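Local coordinates for 3-oxoacyl-[acyl-carrier-protein] synthase, mitochondrial (Arabidopsis thaliana, PDB 2IX4) that catalyses the chain-lengthening condensation of fatty acid synthesis in mitochondria, adding two carbons from malonyl-ACP to a growing acyl chain, at residues S44-E47 and E48-L51; G308-P311 and N312-D315; P392-D395 and K396-P400. All blocks are in the same frame, centred on the assembly; numbering follows the deposited sequence.

Contact 1. Residues S44-E47 and E48-L51; sequences SFDE and ETKL
D46 and T49 are joined by two bonds to one carboxylate oxygen. The backbone N of T49 reaches D46 OD1 at 2.8 Å, nearly in line with the C-O bond. The hydroxyl OG1 of T49 donates to the same OD1 at 2.6 Å, arriving from above the carboxylate plane. The side chain can turn back this way because CG of D46 sits between its own backbone N and carbonyl carbon (chi1 65°), the rotamer that brings OD1 in front of the first helical turn. D46 is thus the N-cap of helix 47-55: its carboxylate takes up an N-H of the first turn, which lacks the usual i-4 helical partner, and its negative charge probably interacts favourably with the helix N-terminus. Regular helical bonding starts at once, K50 N donating to D46 O at 3.0 Å and L51 N to E47 O at 2.8 Å. One turn along, K50 runs out extended beyond CG and brings NZ to OE2 of E47 at 2.8 Å, on the syn side of a carboxylate whose chain bends back at chi2 (-59°). Glutamate probably suits this first turn likewise. An alanine in place of K50 would probably leave the E47 carboxylate without its mate, able to swing into solvent, and uncover the carbonyl O of F45 beside which CE now lies. Ahead of the cap, F45 CD2 meets the methyl CG2 of T49 at 3.9 Å, so threonine serves both the polar cap and the apolar side. The F45 ring also packs on V131 and Q135 of helix 127-138, and on C138 of the second subunit. K140 of that subunit is hydrogen-bonded through NZ to T49 OG1, tying the cap to the dimer interface.

Contact 2. Residues G308-P311 and N312-D315; sequences GLCP and NQID
P311, N312 and Q313 form a short 3-10 turn, entered from C310, in the link between helix 294-307 and strand 316-318, part of the alpha/beta framework of this thiolase-like fold. Two overlapping backbone bonds build it: Q313 N donates to C310 O at 2.9 Å, and I314 N to P311 O at 3.2 Å. Both donors stand well above the plane of the carbonyl they meet, rather than on a lone pair. P311 suits the start of the turn, since its ring fixes phi near the helical value and it has no N-H that would need a partner. The amide of Q313 then folds back along the turn. Its CG lies beside its own backbone N (chi1 -74°) and the chain continues extended, which carries OE1 to the N-H of C310 at 2.9 Å. That bond is almost straight (176°) and lies in the amide carbonyl plane, so C310 and Q313 hold each other at both ends, backbone to backbone and backbone to side chain. The length of glutamine lets OE1 span from the turn back to C310. The L309 side chain crosses that of Q313 at about a right angle, its CD2 touching OE1 at 3.6 Å. The buried I314 packs on L304 and F339, while its carbonyl O is bonded by H342. L309 closes the apolar side, its CD1 resting 4.3 Å from CD1 of I314. A water donates to OE1 of Q313 at 3.0 Å and, more weakly, to the carbonyl O of G308.

Contact 3. Residues P392-D395 and K396-P400; sequences PIFD and KRFMP
F394 meets its neighbours across the bend from CB onward. That CB sits 3.2 Å from the carbonyl O of F398. CB also packs against SD of M399, whose sulfur makes an oblique Met-aromatic contact with the F394 ring, 5.3 Å from its centroid. CG lies anti to the carbonyl carbon (chi1 -59°), which carries the ring in between P400 and I393. Over one face comes CD of P400, 3.6 Å from the ring centroid and only 8° off its normal, a CH-pi contact; proline suits the place because the CD next to its ring nitrogen is slightly electron-poor. On the opposite face lies CG2 of I393. At the ring edge, CD2 meets F398 O near the ring plane. The same F394 CD2 lies over one face of the F398 ring, offset toward its rim and 3.8 Å from F398 CD2, the planes of the F394 and F398 rings inclined at 48°. Beyond these side chains, F239 meets the F394 ring edge-to-face and F350 lies against F398, so the cluster joins the loop to the protein core, with A332 of helix 325-339 also in touch. At the bend, D395 OD1 accepts R397 N at 2.9 Å on its anti side, closing an Asx turn, and takes F398 N as well, at 2.7 Å and nearly along the C-O bond. The D395 side chain folds back over its own main chain, aiming OD1 into the turn. D395 N returns a bond to F398 O at 2.9 Å. OD2 lies over the guanidinium face of R397, a long pairing of charges only. The single oxygen OD1 thus takes up two backbone N-H groups, and the negative charge probably strengthens both bonds.

Overall arrangement
The three contacts follow one another along the chain, and none touches another. Contact 1 stands apart: its centre lies about 54 Å from that of contact 2 and about 47 Å from that of contact 3, at the start of helix 47-55. Contacts 2 and 3 lie on the same side of the chain's centre, about 20 Å between centres. Contact 2 leads directly into strand 316-318, whose N318 helps bind the potassium ion. Contact 1 therefore belongs to the dimer interface, while contacts 2 and 3 are neighbouring loops packed on helix 325-339, at F339 and at A332, R333 and K336, with the side chains of I314 and P400 about 12 and 13 Å from the potassium ion.

Contact 1. Residues S44-E47 and E48-L51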
# COMPACT_ATOMS: atom_id res chain seq x y z
N SER A 44 -15.72 22.71 7.66
CA SER A 44 -15.30 23.14 9.00
C SER A 44 -14.58 24.50 9.01
O SER A 44 -14.20 24.99 10.08
CB SER A 44 -14.43 22.07 9.67
OG SER A 44 -13.18 21.94 9.00
N PHE A 45 -14.40 25.09 7.84
CA PHE A 45 -13.76 26.40 7.72
C PHE A 45 -14.79 27.49 7.41
O PHE A 45 -15.85 27.21 6.86
CB PHE A 45 -12.69 26.38 6.63
CG PHE A 45 -11.50 25.52 6.96
CD1 PHE A 45 -11.50 24.15 6.66
CD2 PHE A 45 -10.36 26.07 7.54
CE1 PHE A 45 -10.40 23.35 6.96
CE2 PHE A 45 -9.25 25.28 7.84
CZ PHE A 45 -9.27 23.91 7.55
N ASP A 46 -14.47 28.74 7.77
CA ASP A 46 -15.37 29.85 7.46
C ASP A 46 -15.33 30.21 5.97
O ASP A 46 -14.42 29.80 5.25
CB ASP A 46 -15.11 31.07 8.37
CG ASP A 46 -13.73 31.70 8.16
OD1 ASP A 46 -13.15 31.57 7.07
OD2 ASP A 46 -13.24 32.35 9.11
N GLU A 47 -16.33 30.97 5.52
CA GLU A 47 -16.47 31.31 4.10
C GLU A 47 -15.29 32.10 3.54
O GLU A 47 -14.88 31.88 2.40
CB GLU A 47 -17.78 32.05 3.84
CG GLU A 47 -19.04 31.17 3.94
CD GLU A 47 -19.04 30.00 2.97
OE1 GLU A 47 -18.81 30.23 1.76
OE2 GLU A 47 -19.28 28.86 3.41
N GLU A 48 -14.74 33.01 4.35
CA GLU A 48 -13.59 33.82 3.94
C GLU A 48 -12.36 32.96 3.65
O GLU A 48 -11.61 33.23 2.71
CB GLU A 48 -13.26 34.87 5.01
CG GLU A 48 -12.35 36.01 4.54
CD GLU A 48 -13.10 37.12 3.82
OE1 GLU A 48 -13.65 36.88 2.71
OE2 GLU A 48 -13.13 38.25 4.36
N THR A 49 -12.17 31.91 4.46
CA THR A 49 -11.08 30.96 4.26
C THR A 49 -11.33 30.09 3.02
O THR A 49 -10.40 29.86 2.24
CB THR A 49 -10.85 30.08 5.52
OG1 THR A 49 -10.65 30.94 6.66
CG2 THR A 49 -9.64 29.17 5.37
N LYS A 50 -12.57 29.64 2.84
CA LYS A 50 -12.98 28.92 1.63
C LYS A 50 -12.68 29.73 0.37
O LYS A 50 -12.03 29.24 -0.56
CB LYS A 50 -14.48 28.61 1.66
CG LYS A 50 -14.90 27.48 2.57
CD LYS A 50 -16.40 27.25 2.42
CE LYS A 50 -16.95 26.34 3.49
NZ LYS A 50 -18.43 26.20 3.37
N LEU A 51 -13.17 30.98 0.35
CA LEU A 51 -12.98 31.88 -0.78
C LEU A 51 -11.50 32.11 -1.09
O LEU A 51 -11.09 31.98 -2.24
CB LEU A 51 -13.69 33.22 -0.54
CG LEU A 51 -15.22 33.27 -0.67
CD1 LEU A 51 -15.78 34.54 -0.03
CD2 LEU A 51 -15.68 33.17 -2.12

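Contact 2. Residues G308-P311 and N312-D315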
# COMPACT_ATOMS: atom_id res chain seq x y z
N GLY A 308 2.76 -15.34 -23.02
CA GLY A 308 3.27 -16.14 -24.12
C GLY A 308 2.83 -15.60 -25.47
O GLY A 308 2.84 -16.33 -26.47
N LEU A 309 2.44 -14.33 -25.51
CA LEU A 309 1.95 -13.68 -26.72
C LEU A 309 2.98 -12.74 -27.32
O LEU A 309 3.79 -12.15 -26.61
CB LEU A 309 0.64 -12.93 -26.45
CG LEU A 309 -0.59 -13.75 -26.05
CD1 LEU A 309 -1.70 -12.85 -25.54
CD2 LEU A 309 -1.08 -14.62 -27.20
N CYS A 310 2.94 -12.62 -28.65
CA CYS A 310 3.78 -11.68 -29.38
C CYS A 310 3.09 -10.31 -29.43
O CYS A 310 1.87 -10.23 -29.30
CB CYS A 310 4.03 -12.20 -30.80
SG CYS A 310 5.02 -13.71 -30.88
N PRO A 311 3.88 -9.22 -29.60
CA PRO A 311 3.31 -7.88 -29.71
C PRO A 311 2.18 -7.79 -30.74
O PRO A 311 1.16 -7.14 -30.47
CB PRO A 311 4.51 -7.03 -30.15
CG PRO A 311 5.68 -7.73 -29.57
CD PRO A 311 5.36 -9.19 -29.67
N ASN A 312 2.34 -8.44 -31.89
CA ASN A 312 1.35 -8.41 -32.97
C ASN A 312 0.01 -9.09 -32.63
O ASN A 312 -0.96 -8.97 -33.38
CB ASN A 312 1.94 -8.97 -34.28
CG ASN A 312 2.43 -10.40 -34.15
OD1 ASN A 312 1.74 -11.27 -33.60
ND2 ASN A 312 3.62 -10.67 -34.66
N GLN A 313 -0.02 -9.80 -31.51
CA GLN A 313 -1.24 -10.49 -31.06
C GLN A 313 -2.07 -9.65 -30.09
O GLN A 313 -3.06 -10.14 -29.54
CB GLN A 313 -0.89 -11.85 -30.44
CG GLN A 313 -0.49 -12.91 -31.46
CD GLN A 313 0.03 -14.18 -30.82
OE1 GLN A 313 1.05 -14.17 -30.12
NE2 GLN A 313 -0.67 -15.29 -31.05
N ILE A 314 -1.67 -8.40 -29.89
CA ILE A 314 -2.39 -7.49 -28.99
C ILE A 314 -3.33 -6.58 -29.79
O ILE A 314 -2.90 -5.81 -30.64
CB ILE A 314 -1.43 -6.66 -28.09
CG1 ILE A 314 -0.48 -7.58 -27.30
CG2 ILE A 314 -2.21 -5.74 -27.15
CD1 ILE A 314 -1.17 -8.67 -26.47
N ASP A 315 -4.62 -6.70 -29.50
CA ASP A 315 -5.65 -5.99 -30.24
C ASP A 315 -5.86 -4.55 -29.76
O ASP A 315 -5.99 -3.64 -30.57
CB ASP A 315 -6.97 -6.76 -30.20
CG ASP A 315 -6.92 -8.05 -30.99
OD1 ASP A 315 -6.04 -8.20 -31.86
OD2 ASP A 315 -7.78 -8.92 -30.74
O HOH W 1 2.70 -16.61 -29.94

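Contact 3. Residues P392-D395 and K396-P400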
# COMPACT_ATOMS: atom_id res chain seq x y z
N PRO A 392 3.01 15.34 -32.54
CA PRO A 392 3.92 15.13 -33.66
C PRO A 392 4.45 13.70 -33.83
O PRO A 392 4.80 13.31 -34.95
CB PRO A 392 5.09 16.07 -33.34
CG PRO A 392 4.46 17.18 -32.61
CD PRO A 392 3.34 16.58 -31.80
N ILE A 393 4.52 12.93 -32.74
CA ILE A 393 4.94 11.53 -32.81
C ILE A 393 3.99 10.69 -33.67
O ILE A 393 4.41 9.70 -34.29
CB ILE A 393 5.13 10.90 -31.39
CG1 ILE A 393 5.99 9.64 -31.47
CG2 ILE A 393 3.78 10.61 -30.72
CD1 ILE A 393 6.61 9.22 -30.15
N PHE A 394 2.73 11.09 -33.72
CA PHE A 394 1.70 10.36 -34.45
C PHE A 394 1.62 10.77 -35.91
O PHE A 394 1.92 11.91 -36.27
CB PHE A 394 0.34 10.54 -33.78
CG PHE A 394 0.29 10.07 -32.35
CD1 PHE A 394 0.08 10.98 -31.31
CD2 PHE A 394 0.48 8.73 -32.04
CE1 PHE A 394 0.03 10.54 -29.99
CE2 PHE A 394 0.44 8.29 -30.72
CZ PHE A 394 0.21 9.20 -29.70
N ASP A 395 1.23 9.82 -36.75
CA ASP A 395 0.99 10.08 -38.17
C ASP A 395 -0.31 9.42 -38.62
O ASP A 395 -1.06 8.89 -37.80
CB ASP A 395 2.19 9.63 -39.03
CG ASP A 395 2.46 8.13 -38.95
OD1 ASP A 395 1.52 7.33 -38.70
OD2 ASP A 395 3.63 7.73 -39.15
N LYS A 396 -0.57 9.45 -39.93
CA LYS A 396 -1.79 8.88 -40.51
C LYS A 396 -2.11 7.46 -40.02
O LYS A 396 -3.28 7.12 -39.81
CB LYS A 396 -1.72 8.94 -42.04
CG LYS A 396 -0.39 8.49 -42.66
CD LYS A 396 -0.13 9.22 -43.97
CE LYS A 396 0.93 8.52 -44.81
NZ LYS A 396 0.39 7.30 -45.49
N ARG A 397 -1.07 6.65 -39.83
CA ARG A 397 -1.23 5.26 -39.40
C ARG A 397 -1.12 5.09 -37.88
O ARG A 397 -2.05 4.58 -37.24
CB ARG A 397 -0.23 4.36 -40.13
CG ARG A 397 -0.59 4.10 -41.59
CD ARG A 397 0.61 3.59 -42.39
NE ARG A 397 1.57 4.66 -42.67
CZ ARG A 397 2.82 4.69 -42.22
NH1 ARG A 397 3.29 3.71 -41.47
NH2 ARG A 397 3.61 5.71 -42.54
N PHE A 398 0.01 5.51 -37.32
CA PHE A 398 0.24 5.43 -35.87
C PHE A 398 -0.49 6.57 -35.17
O PHE A 398 -0.01 7.70 -35.14
CB PHE A 398 1.74 5.45 -35.57
CG PHE A 398 2.08 5.33 -34.11
CD1 PHE A 398 1.55 4.30 -33.34
CD2 PHE A 398 2.93 6.25 -33.51
CE1 PHE A 398 1.86 4.19 -31.99
CE2 PHE A 398 3.25 6.15 -32.16
CZ PHE A 398 2.71 5.11 -31.40
N MET A 399 -1.66 6.27 -34.62
CA MET A 399 -2.61 7.28 -34.15
C MET A 399 -3.57 6.69 -33.12
O MET A 399 -4.12 5.61 -33.33
CB MET A 399 -3.40 7.82 -35.35
CG MET A 399 -4.35 8.98 -35.07
SD MET A 399 -3.52 10.52 -34.65
CE MET A 399 -2.82 11.03 -36.22
N PRO A 400 -3.79 7.40 -31.99
CA PRO A 400 -4.78 6.94 -31.02
C PRO A 400 -6.20 7.06 -31.56
O PRO A 400 -6.47 7.91 -32.41
CB PRO A 400 -4.58 7.89 -29.83
CG PRO A 400 -4.01 9.13 -30.43
CD PRO A 400 -3.14 8.65 -31.55